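Local atomic coordinates of eEF1A lysine and N-terminal methyltransferase (Homo sapiens, PDB entry 5WCJ), a protein that methylates the translation elongation factor eEF1A at its N terminus and at an internal lysine, using S-adenosylmethionine, the C-terminal domain described here serving the N terminus. Residues Ala140-Ser145 / Asp173-Gly178; Ala177-Val182 / Glu197-Gln202. One frame throughout, in Å; residues are numbered along the deposited sequence.

Contact 1 (Ala140-Ser145 / Asp173-Gly178). With SAH (S-adenosyl-L-homocysteine), chain F.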
ATOM      1  N   ALA A 140     -10.648 -12.876   4.501  1.00 24.79           N
ATOM      2  CA  ALA A 140     -11.678 -11.837   4.555  1.00 25.05           C
ATOM      3  C   ALA A 140     -11.286 -10.561   3.811  1.00 24.52           C
ATOM      4  O   ALA A 140     -12.158  -9.856   3.326  1.00 24.64           O
ATOM      5  CB  ALA A 140     -12.058 -11.514   5.994  1.00 26.70           C
ATOM      6  N   PHE A 141      -9.977 -10.276   3.716  1.00 23.29           N
ATOM      7  CA  PHE A 141      -9.488  -9.058   3.063  1.00 22.96           C
ATOM      8  C   PHE A 141      -9.675  -9.110   1.554  1.00 23.04           C
ATOM      9  O   PHE A 141      -9.600  -8.076   0.904  1.00 23.45           O
ATOM     10  CB  PHE A 141      -7.987  -8.816   3.355  1.00 23.09           C
ATOM     11  CG  PHE A 141      -7.711  -8.238   4.704  1.00 20.79           C
ATOM     12  CD1 PHE A 141      -7.513  -9.049   5.795  1.00 21.75           C
ATOM     13  CD2 PHE A 141      -7.673  -6.859   4.876  1.00 22.60           C
ATOM     14  CE1 PHE A 141      -7.237  -8.507   7.049  1.00 23.21           C
ATOM     15  CE2 PHE A 141      -7.409  -6.295   6.115  1.00 23.82           C
ATOM     16  CZ  PHE A 141      -7.179  -7.119   7.215  1.00 23.54           C
ATOM     17  N   VAL A 142      -9.879 -10.307   0.995  1.00 23.42           N
ATOM     18  CA  VAL A 142     -10.079 -10.470  -0.463  1.00 25.43           C
ATOM     19  C   VAL A 142     -11.449 -11.075  -0.866  1.00 27.73           C
ATOM     20  O   VAL A 142     -11.674 -11.448  -2.013  1.00 29.49           O
ATOM     21  CB  VAL A 142      -8.907 -11.237  -1.073  1.00 24.70           C
ATOM     22  CG1 VAL A 142      -7.625 -10.415  -0.933  1.00 27.35           C
ATOM     23  CG2 VAL A 142      -8.709 -12.616  -0.455  1.00 27.01           C
ATOM     24  N   GLU A 143     -12.361 -11.118   0.085  1.00 27.59           N
ATOM     25  CA  GLU A 143     -13.727 -11.528  -0.151  1.00 29.16           C
ATOM     26  C   GLU A 143     -14.456 -10.387  -0.852  1.00 29.85           C
ATOM     27  O   GLU A 143     -14.226  -9.197  -0.602  1.00 26.68           O
ATOM     28  CB  GLU A 143     -14.340 -11.898   1.201  1.00 32.51           C
ATOM     29  CG  GLU A 143     -15.772 -12.404   1.176  1.00 34.78           C
ATOM     30  CD  GLU A 143     -16.774 -11.292   1.235  1.00 38.43           C
ATOM     31  OE1 GLU A 143     -16.467 -10.246   1.845  1.00 36.14           O
ATOM     32  OE2 GLU A 143     -17.878 -11.440   0.641  1.00 41.88           O
ATOM     33  N   GLN A 144     -15.300 -10.739  -1.810  1.00 30.43           N
ATOM     34  CA  GLN A 144     -15.844  -9.728  -2.715  1.00 31.61           C
ATOM     35  C   GLN A 144     -16.638  -8.606  -2.058  1.00 28.59           C
ATOM     36  O   GLN A 144     -16.505  -7.475  -2.485  1.00 29.53           O
ATOM     37  CB  GLN A 144     -16.653 -10.381  -3.862  1.00 36.40           C
ATOM     38  CG  GLN A 144     -15.756 -10.947  -4.969  1.00 40.32           C
ATOM     39  CD  GLN A 144     -16.546 -11.342  -6.205  1.00 44.43           C
ATOM     40  OE1 GLN A 144     -17.232 -10.511  -6.806  1.00 45.89           O
ATOM     41  NE2 GLN A 144     -16.454 -12.608  -6.587  1.00 40.94           N
ATOM     42  N   SER A 145     -17.445  -8.880  -1.030  1.00 29.64           N
ATOM     43  CA  SER A 145     -18.179  -7.791  -0.363  1.00 29.51           C
ATOM     44  C   SER A 145     -17.234  -6.808   0.361  1.00 26.63           C
ATOM     45  O   SER A 145     -17.474  -5.609   0.337  1.00 27.37           O
ATOM     46  CB  SER A 145     -19.275  -8.309   0.579  1.00 32.15           C
ATOM     47  OG  SER A 145     -18.736  -9.026   1.676  1.00 38.05           O
ATOM     48  N   ASP A 173      -6.595 -19.279  -7.345  1.00 36.70           N
ATOM     49  CA  ASP A 173      -7.388 -18.969  -8.533  1.00 37.44           C
ATOM     50  C   ASP A 173      -8.735 -18.314  -8.190  1.00 33.39           C
ATOM     51  O   ASP A 173      -9.135 -17.386  -8.879  1.00 35.28           O
ATOM     52  CB  ASP A 173      -7.612 -20.231  -9.387  1.00 44.15           C
ATOM     53  CG  ASP A 173      -6.356 -20.654 -10.182  1.00 52.42           C
ATOM     54  OD1 ASP A 173      -5.335 -19.927 -10.194  1.00 58.45           O
ATOM     55  OD2 ASP A 173      -6.398 -21.731 -10.823  1.00 63.17           O
ATOM     56  N   SER A 174      -9.395 -18.764  -7.126  1.00 35.57           N
ATOM     57  CA  SER A 174     -10.631 -18.147  -6.631  1.00 37.18           C
ATOM     58  C   SER A 174     -10.396 -16.708  -6.136  1.00 36.66           C
ATOM     59  O   SER A 174     -11.168 -15.790  -6.446  1.00 34.64           O
ATOM     60  CB  SER A 174     -11.239 -18.972  -5.496  1.00 40.82           C
ATOM     61  OG  SER A 174     -11.539 -20.293  -5.929  1.00 47.05           O
ATOM     62  N   VAL A 175      -9.314 -16.516  -5.385  1.00 33.49           N
ATOM     63  CA  VAL A 175      -8.928 -15.174  -4.911  1.00 32.36           C
ATOM     64  C   VAL A 175      -8.697 -14.233  -6.090  1.00 31.74           C
ATOM     65  O   VAL A 175      -9.250 -13.123  -6.130  1.00 29.97           O
ATOM     66  CB  VAL A 175      -7.663 -15.234  -4.019  1.00 32.21           C
ATOM     67  CG1 VAL A 175      -7.068 -13.857  -3.771  1.00 31.89           C
ATOM     68  CG2 VAL A 175      -7.978 -15.918  -2.697  1.00 33.70           C
ATOM     69  N   LEU A 176      -7.857 -14.660  -7.039  1.00 31.48           N
ATOM     70  CA  LEU A 176      -7.565 -13.863  -8.223  1.00 33.29           C
ATOM     71  C   LEU A 176      -8.811 -13.533  -9.051  1.00 30.76           C
ATOM     72  O   LEU A 176      -8.955 -12.393  -9.518  1.00 30.01           O
ATOM     73  CB  LEU A 176      -6.526 -14.544  -9.118  1.00 36.48           C
ATOM     74  CG  LEU A 176      -5.085 -14.529  -8.627  1.00 42.38           C
ATOM     75  CD1 LEU A 176      -4.206 -15.373  -9.554  1.00 44.30           C
ATOM     76  CD2 LEU A 176      -4.567 -13.105  -8.535  1.00 43.91           C
ATOM     77  N   ALA A 177      -9.697 -14.505  -9.209  1.00 32.27           N
ATOM     78  CA  ALA A 177     -10.955 -14.280  -9.954  1.00 34.41           C
ATOM     79  C   ALA A 177     -11.827 -13.224  -9.272  1.00 34.74           C
ATOM     80  O   ALA A 177     -12.377 -12.331  -9.929  1.00 32.80           O
ATOM     81  CB  ALA A 177     -11.733 -15.578 -10.129  1.00 34.88           C
ATOM     82  N   GLY A 178     -11.941 -13.323  -7.957  1.00 33.29           N
ATOM     83  CA  GLY A 178     -12.696 -12.343  -7.160  1.00 33.28           C
ATOM     84  C   GLY A 178     -12.097 -10.949  -7.207  1.00 30.54           C
ATOM     85  O   GLY A 178     -12.827  -9.950  -7.318  1.00 30.93           O
TER
HETATM   86  CG  SAH F 705       4.395  -7.244   7.348  1.00 44.64           C
HETATM   87  SD  SAH F 705       4.052  -8.068   8.928  1.00 41.53           S
HETATM   88  C5' SAH F 705       2.255  -8.292   8.905  1.00 33.07           C
HETATM   89  C4' SAH F 705       1.623  -7.205   9.752  1.00 29.35           C
HETATM   90  O4' SAH F 705       0.183  -7.304   9.626  1.00 26.67           O
HETATM   91  C3' SAH F 705       1.940  -7.337  11.253  1.00 28.11           C
HETATM   92  O3' SAH F 705       2.328  -6.073  11.778  1.00 28.92           O
HETATM   93  C2' SAH F 705       0.602  -7.797  11.845  1.00 26.55           C
HETATM   94  O2' SAH F 705       0.337  -7.394  13.185  1.00 25.49           O
HETATM   95  C1' SAH F 705      -0.352  -7.069  10.909  1.00 24.63           C
HETATM   96  N9  SAH F 705      -1.726  -7.563  10.910  1.00 23.47           N
HETATM   97  C8  SAH F 705      -2.141  -8.869  10.982  1.00 26.13           C
HETATM   98  N7  SAH F 705      -3.439  -9.023  10.882  1.00 24.69           N
HETATM   99  C5  SAH F 705      -3.912  -7.730  10.733  1.00 22.16           C
HETATM  100  C6  SAH F 705      -5.203  -7.207  10.556  1.00 24.43           C
HETATM  101  N6  SAH F 705      -6.322  -7.974  10.487  1.00 24.83           N
HETATM  102  N1  SAH F 705      -5.329  -5.868  10.453  1.00 23.11           N
HETATM  103  C2  SAH F 705      -4.228  -5.102  10.528  1.00 24.58           C
HETATM  104  N3  SAH F 705      -2.955  -5.483  10.672  1.00 22.08           N
HETATM  105  C4  SAH F 705      -2.863  -6.818  10.762  1.00 23.61           C
HETATM  106  O   HOH W   1     -11.346 -12.812  -4.157  1.00 32.84           O
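Val142 meets Val175 where the turn leading into helix 144-152 comes up against helix 169-182, in the Rossmann-like methyltransferase domain. This is the tightly packed part: Val142 CG2 lies 3.9 Å from Val175 CG1 and 4.1 Å from Val175 CG2, so one methyl rests against both branches of the other valine. Val142 CG2 is put there by a first torsion that sets it between the backbone N and the carbonyl carbon. Pro137 touches Val142, and Met134 touches Val175.

Next to this apolar patch a single water donates to Val142 O (2.6 Å) and to Val175 O (2.9 Å), joining two backbones that share no direct hydrogen bond. The exposed side is looser. There the extended Gln144 side chain runs past Gly178, its NE2 3.8 Å from Gly178 CA, a van der Waals contact only. Glu143 is the N-cap of helix 144-152, its OE2 accepting from Ser145 N (3.1 Å) from above the carboxylate plane.

On the ligand side, Phe141 offers its ring edge to the adenine amine, with CZ 3.5 Å from SAH N6. The chemistry thus implies a cofactor-lining segment held to helix 169-182 by apolar packing and one water, without direct polar bonds.

Contact 2 (Ala177-Val182 / Glu197-Gln202)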
ATOM      1  N   ALA A 177      -9.697 -14.505  -9.209  1.00 32.27           N
ATOM      2  CA  ALA A 177     -10.955 -14.280  -9.954  1.00 34.41           C
ATOM      3  C   ALA A 177     -11.827 -13.224  -9.272  1.00 34.74           C
ATOM      4  O   ALA A 177     -12.377 -12.331  -9.929  1.00 32.80           O
ATOM      5  CB  ALA A 177     -11.733 -15.578 -10.129  1.00 34.88           C
ATOM      6  N   GLY A 178     -11.941 -13.323  -7.957  1.00 33.29           N
ATOM      7  CA  GLY A 178     -12.696 -12.343  -7.160  1.00 33.28           C
ATOM      8  C   GLY A 178     -12.097 -10.949  -7.207  1.00 30.54           C
ATOM      9  O   GLY A 178     -12.827  -9.950  -7.318  1.00 30.93           O
ATOM     10  N   LEU A 179     -10.769 -10.857  -7.121  1.00 29.31           N
ATOM     11  CA  LEU A 179     -10.105  -9.570  -7.253  1.00 29.37           C
ATOM     12  C   LEU A 179     -10.408  -8.926  -8.611  1.00 28.69           C
ATOM     13  O   LEU A 179     -10.731  -7.738  -8.679  1.00 28.20           O
ATOM     14  CB  LEU A 179      -8.597  -9.667  -7.092  1.00 31.63           C
ATOM     15  CG  LEU A 179      -8.132  -9.669  -5.648  1.00 35.17           C
ATOM     16  CD1 LEU A 179      -6.734 -10.248  -5.604  1.00 38.44           C
ATOM     17  CD2 LEU A 179      -8.165  -8.274  -5.046  1.00 33.88           C
ATOM     18  N   LYS A 180     -10.265  -9.713  -9.668  1.00 30.37           N
ATOM     19  CA  LYS A 180     -10.493  -9.239 -11.034  1.00 34.80           C
ATOM     20  C   LYS A 180     -11.957  -8.818 -11.266  1.00 32.39           C
ATOM     21  O   LYS A 180     -12.206  -7.860 -11.995  1.00 32.10           O
ATOM     22  CB  LYS A 180     -10.045 -10.298 -12.062  1.00 38.86           C
ATOM     23  CG  LYS A 180      -9.775  -9.724 -13.446  1.00 43.00           C
ATOM     24  CD  LYS A 180      -9.213 -10.772 -14.396  1.00 46.76           C
ATOM     25  N   ALA A 181     -12.899  -9.504 -10.624  1.00 34.06           N
ATOM     26  CA  ALA A 181     -14.324  -9.118 -10.669  1.00 34.70           C
ATOM     27  C   ALA A 181     -14.564  -7.682 -10.187  1.00 36.08           C
ATOM     28  O   ALA A 181     -15.408  -6.985 -10.719  1.00 34.98           O
ATOM     29  CB  ALA A 181     -15.164 -10.073  -9.844  1.00 35.21           C
ATOM     30  N   VAL A 182     -13.817  -7.250  -9.174  1.00 31.75           N
ATOM     31  CA  VAL A 182     -13.960  -5.906  -8.616  1.00 31.48           C
ATOM     32  C   VAL A 182     -12.957  -4.926  -9.213  1.00 31.47           C
ATOM     33  O   VAL A 182     -13.311  -3.760  -9.397  1.00 31.86           O
ATOM     34  CB  VAL A 182     -13.834  -5.954  -7.076  1.00 30.96           C
ATOM     35  CG1 VAL A 182     -13.987  -4.558  -6.457  1.00 31.11           C
ATOM     36  CG2 VAL A 182     -14.860  -6.921  -6.490  1.00 32.27           C
ATOM     37  N   GLU A 197       3.614 -13.096  -4.104  1.00 25.71           N
ATOM     38  CA  GLU A 197       3.442 -12.297  -5.285  1.00 28.76           C
ATOM     39  C   GLU A 197       2.696 -11.007  -4.975  1.00 27.54           C
ATOM     40  O   GLU A 197       1.896 -10.945  -4.040  1.00 25.65           O
ATOM     41  CB  GLU A 197       2.786 -13.082  -6.389  1.00 32.83           C
ATOM     42  CG  GLU A 197       1.354 -13.439  -6.202  1.00 34.80           C
ATOM     43  CD  GLU A 197       0.907 -14.440  -7.263  1.00 41.18           C
ATOM     44  OE1 GLU A 197       1.542 -15.531  -7.383  1.00 45.09           O
ATOM     45  OE2 GLU A 197      -0.079 -14.132  -7.961  1.00 41.85           O
ATOM     46  N   ILE A 198       2.981  -9.980  -5.760  1.00 23.73           N
ATOM     47  CA  ILE A 198       2.374  -8.681  -5.556  1.00 24.63           C
ATOM     48  C   ILE A 198       1.352  -8.501  -6.653  1.00 24.33           C
ATOM     49  O   ILE A 198       1.656  -8.687  -7.839  1.00 24.72           O
ATOM     50  CB  ILE A 198       3.398  -7.511  -5.550  1.00 25.23           C
ATOM     51  CG1 ILE A 198       4.505  -7.741  -4.514  1.00 26.66           C
ATOM     52  CG2 ILE A 198       2.660  -6.194  -5.342  1.00 25.54           C
ATOM     53  CD1 ILE A 198       4.022  -8.065  -3.106  1.00 29.01           C
ATOM     54  N   LEU A 199       0.117  -8.185  -6.254  1.00 21.56           N
ATOM     55  CA  LEU A 199      -0.925  -7.879  -7.172  1.00 23.68           C
ATOM     56  C   LEU A 199      -1.151  -6.377  -7.178  1.00 24.05           C
ATOM     57  O   LEU A 199      -1.237  -5.746  -6.136  1.00 24.95           O
ATOM     58  CB  LEU A 199      -2.223  -8.564  -6.784  1.00 25.59           C
ATOM     59  CG  LEU A 199      -2.118 -10.054  -6.434  1.00 31.12           C
ATOM     60  CD1 LEU A 199      -3.508 -10.587  -6.118  1.00 35.27           C
ATOM     61  CD2 LEU A 199      -1.501 -10.844  -7.538  1.00 30.34           C
ATOM     62  N   PHE A 200      -1.285  -5.828  -8.364  1.00 22.05           N
ATOM     63  CA  PHE A 200      -1.540  -4.396  -8.549  1.00 23.30           C
ATOM     64  C   PHE A 200      -2.881  -4.298  -9.255  1.00 23.30           C
ATOM     65  O   PHE A 200      -3.047  -4.784 -10.406  1.00 25.52           O
ATOM     66  CB  PHE A 200      -0.471  -3.761  -9.425  1.00 23.43           C
ATOM     67  CG  PHE A 200       0.932  -4.044  -9.001  1.00 24.88           C
ATOM     68  CD1 PHE A 200       1.576  -3.217  -8.083  1.00 24.88           C
ATOM     69  CD2 PHE A 200       1.642  -5.126  -9.547  1.00 25.79           C
ATOM     70  CE1 PHE A 200       2.877  -3.476  -7.700  1.00 25.24           C
ATOM     71  CE2 PHE A 200       2.941  -5.384  -9.165  1.00 25.54           C
ATOM     72  CZ  PHE A 200       3.570  -4.543  -8.256  1.00 26.34           C
ATOM     73  N   CYS A 201      -3.861  -3.717  -8.587  1.00 24.06           N
ATOM     74  CA  CYS A 201      -5.245  -3.779  -9.036  1.00 23.95           C
ATOM     75  C   CYS A 201      -5.777  -2.384  -9.304  1.00 25.01           C
ATOM     76  O   CYS A 201      -5.681  -1.468  -8.466  1.00 24.39           O
ATOM     77  CB  CYS A 201      -6.141  -4.460  -7.984  1.00 24.14           C
ATOM     78  SG  CYS A 201      -5.447  -6.013  -7.364  1.00 30.71           S
ATOM     79  N   GLN A 202      -6.361  -2.225 -10.475  1.00 25.24           N
ATOM     80  CA  GLN A 202      -6.946  -0.937 -10.858  1.00 28.14           C
ATOM     81  C   GLN A 202      -8.341  -1.121 -11.458  1.00 29.89           C
ATOM     82  O   GLN A 202      -8.782  -2.257 -11.755  1.00 28.83           O
ATOM     83  CB  GLN A 202      -6.014  -0.242 -11.829  1.00 29.37           C
ATOM     84  CG  GLN A 202      -4.712   0.177 -11.188  1.00 30.17           C
ATOM     85  CD  GLN A 202      -3.936   1.131 -12.046  1.00 31.26           C
ATOM     86  OE1 GLN A 202      -3.375   0.728 -13.051  1.00 32.23           O
ATOM     87  NE2 GLN A 202      -3.920   2.407 -11.671  1.00 32.56           N
TER
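Leu179 of helix 169-182 points at Leu199 and Cys201 of strand 197-202, a helix-on-sheet contact of the Rossmann-like methyltransferase fold, in which helices cover a central sheet of strand order 3-2-1-4-5-7-6. Strand 197-202, number 7 in that order, lies sixth across the sheet, antiparallel to its neighbours 158-164 and 185-190, and the polypeptide reaches it from the helix by way of strand 185-190.

The interactions between the two segments are all apolar. Leu179 and Leu199 meet through one methyl each, their side chains crossing at about a right angle, while Cys201 brings its sulfur to the other branch of Leu179, with SG 4.2 Å from CD2. Leu199 and Cys201, two residues apart, project from the same face of the strand, so a single leucine spans both. Leu179 CG stands anti to its carbonyl carbon (chi1 -83°), which carries the fork away from the helix and over the strand. Phe160 and Leu162 of the adjoining strand, with Leu147 of helix 144-152, also touch Leu179 and extend the hydrophobic layer.

Polar interactions belong to the surroundings of the strand. Its backbone is hydrogen-bonded to both neighbours, Leu199 with Leu162 and Phe200 with Tyr187 among others. At the start of the strand, buried Glu197 forms two salt bridges through OE1: Lys172 ties it to helix 169-182 and Arg190 to strand 185-190, and together they probably offset its charge.

The closest approach, Leu179 CD1 to Leu199 CD1, is only 3.3 Å, tighter than usual for two methyl carbons.

How the contacts relate
Contacts 1 and 2 illustrate how one helix can serve two partners: helix 169-182 meets the turn and first residue of helix 144-152 in contact 1 and strand 197-202 in contact 2. They share Ala177 and Gly178, and their centres are about 8 Å apart. Consecutive positions of the helix, Gly178 and Leu179, turn to different partners. The two contacts also touch directly, Leu176 CD2 lying 3.6 Å from Leu199 CD1 and Gln144 OE1 3.7 Å from Ala181 CB. Contact 1 includes a residue of the S-adenosyl-L-homocysteine pocket, Phe141; contact 2 holds no residue of that pocket and is linked to it, if at all, through helix 169-182.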